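Local coordinates for protein DNA primase (Aquifex aeolicus, PDB 2AU3) that synthesises the short RNA primers from which DNA polymerase starts during DNA replication, using a zinc-binding domain and an RNA polymerase core, at residues 116-119 against 120-124. Sequence-based numbering, arbitrary orientation.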
loop_
_atom_site.group_PDB
_atom_site.type_symbol
_atom_site.label_atom_id
_atom_site.label_comp_id
_atom_site.label_asym_id
_atom_site.label_seq_id
_atom_site.Cartn_x
_atom_site.Cartn_y
_atom_site.Cartn_z
ATOM N N TYR A 116 10.663 5.705 -12.354
ATOM C CA TYR A 116 9.572 4.881 -12.871
ATOM C C TYR A 116 8.291 5.681 -13.148
ATOM O O TYR A 116 7.606 5.436 -14.153
ATOM C CB TYR A 116 9.249 3.795 -11.880
ATOM C CG TYR A 116 10.259 2.688 -11.761
ATOM C CD1 TYR A 116 11.021 2.270 -12.857
ATOM C CD2 TYR A 116 10.417 2.011 -10.557
ATOM C CE1 TYR A 116 11.962 1.213 -12.723
ATOM C CE2 TYR A 116 11.320 0.935 -10.435
ATOM C CZ TYR A 116 12.065 0.547 -11.516
ATOM O OH TYR A 116 12.931 -0.507 -11.379
ATOM N N ARG A 117 7.949 6.587 -12.236
ATOM C CA ARG A 117 6.799 7.478 -12.425
ATOM C C ARG A 117 6.959 8.297 -13.702
ATOM O O ARG A 117 6.053 8.354 -14.516
ATOM C CB ARG A 117 6.614 8.421 -11.227
ATOM C CG ARG A 117 5.530 9.447 -11.453
ATOM C CD ARG A 117 5.555 10.647 -10.483
ATOM N NE ARG A 117 5.481 10.211 -9.093
ATOM C CZ ARG A 117 6.475 10.349 -8.233
ATOM N NH1 ARG A 117 7.598 10.934 -8.636
ATOM N NH2 ARG A 117 6.352 9.919 -6.973
ATOM N N GLU A 118 8.123 8.920 -13.876
ATOM C CA GLU A 118 8.392 9.691 -15.085
ATOM C C GLU A 118 8.301 8.797 -16.309
ATOM O O GLU A 118 7.844 9.226 -17.370
ATOM C CB GLU A 118 9.807 10.286 -15.037
ATOM C CG GLU A 118 9.872 11.767 -15.379
ATOM C CD GLU A 118 10.491 12.034 -16.742
ATOM O OE1 GLU A 118 9.722 12.029 -17.735
ATOM O OE2 GLU A 118 11.742 12.252 -16.828
ATOM N N SER A 119 8.791 7.572 -16.168
ATOM C CA SER A 119 8.846 6.641 -17.269
ATOM C C SER A 119 7.435 6.213 -17.689
ATOM O O SER A 119 7.150 6.080 -18.867
ATOM C CB SER A 119 9.709 5.453 -16.891
ATOM O OG SER A 119 11.059 5.871 -16.639
ATOM N N LEU A 120 6.536 6.066 -16.727
ATOM C CA LEU A 120 5.172 5.687 -17.062
ATOM C C LEU A 120 4.499 6.809 -17.873
ATOM O O LEU A 120 3.931 6.561 -18.929
ATOM C CB LEU A 120 4.380 5.334 -15.797
ATOM C CG LEU A 120 2.893 5.030 -16.006
ATOM C CD1 LEU A 120 2.664 3.769 -16.834
ATOM C CD2 LEU A 120 2.107 4.994 -14.697
ATOM N N LEU A 121 4.642 8.049 -17.409
ATOM C CA LEU A 121 4.087 9.214 -18.106
ATOM C C LEU A 121 4.565 9.312 -19.560
ATOM O O LEU A 121 3.805 9.711 -20.434
ATOM C CB LEU A 121 4.421 10.513 -17.351
ATOM C CG LEU A 121 3.858 10.654 -15.920
ATOM C CD1 LEU A 121 4.435 11.877 -15.184
ATOM C CD2 LEU A 121 2.330 10.697 -15.915
ATOM N N LYS A 122 5.821 8.937 -19.799
ATOM C CA LYS A 122 6.435 9.027 -21.109
ATOM C C LYS A 122 6.104 7.862 -22.057
ATOM O O LYS A 122 6.236 8.007 -23.275
ATOM C CB LYS A 122 7.945 9.176 -20.961
ATOM C CG LYS A 122 8.370 10.572 -20.515
ATOM C CD LYS A 122 9.565 11.078 -21.342
ATOM C CE LYS A 122 10.155 12.352 -20.754
ATOM N NZ LYS A 122 11.246 12.075 -19.754
ATOM N N ASN A 123 5.696 6.714 -21.508
ATOM C CA ASN A 123 5.387 5.550 -22.329
ATOM C C ASN A 123 3.887 5.431 -22.561
ATOM O O ASN A 123 3.119 5.214 -21.622
ATOM C CB ASN A 123 5.909 4.266 -21.687
ATOM C CG ASN A 123 5.763 3.061 -22.600
ATOM O OD1 ASN A 123 4.710 2.433 -22.647
ATOM N ND2 ASN A 123 6.819 2.746 -23.350
ATOM N N ARG A 124 3.479 5.571 -23.815
ATOM C CA ARG A 124 2.061 5.597 -24.155
ATOM C C ARG A 124 1.361 4.257 -23.922
ATOM O O ARG A 124 0.214 4.221 -23.489
ATOM C CB ARG A 124 1.872 6.053 -25.595
ATOM C CG ARG A 124 0.463 6.536 -25.914
ATOM C CD ARG A 124 0.328 7.108 -27.313
ATOM N NE ARG A 124 -1.047 7.060 -27.812
ATOM C CZ ARG A 124 -1.387 7.331 -29.068
ATOM N NH1 ARG A 124 -0.446 7.663 -29.951
ATOM N NH2 ARG A 124 -2.664 7.278 -29.438
#
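E118 and K122, one helical turn apart, join their side chains in an i to i+4 salt bridge on the exposed face of the helix. The lysine NZ meets E118 OE1 at 2.5 Å on the syn lone pair of that oxygen, shorter than usual, so the exact length is doubtful. K122 NZ also stands 3.0 Å from E118 OE2, and the ammonium group thus faces both carboxylate oxygens. Bends at chi2 in both chains and a further one at chi4 of K122 (90°) bring the amine round to the oxygen edge of the carboxylate, the two side chains crossing at a slant. Long, flexible, charged residues suit this surface, where their ends can pair beside solvent.

The backbone supplies the second kind of contact, the i to i+4 bonds of an alpha helix. L120 N bonds to Y116 O at 2.9 Å, and K122 N to E118 O. The bond from L121 N to R117 O is nearly straight at 172°. That from N123 N to S119 O is weak, and N123 N also reaches L120 O at 3.1 Å, a three-residue step that tightens the final turn.

Apolar and capping side chains make up the third group. L121 lays its CG 3.5 Å from R117 O, whereas buried L120 sends its branched end away, its CG anti to the backbone N (chi1 175°), against A126 and Y147; a compact apolar side chain fits there. S119 is small enough for a buried site, and its OG bonds back to F115 O. N123 breaks the helical conformation, and its OD1 accepts the A126 N-H, a role suited to a short amide. The arrangement is characteristic of a helix C-terminus running straight into an asparagine N-cap, here linking helix 101-122 to helix 124-132 in the primase catalytic core's N-terminal region.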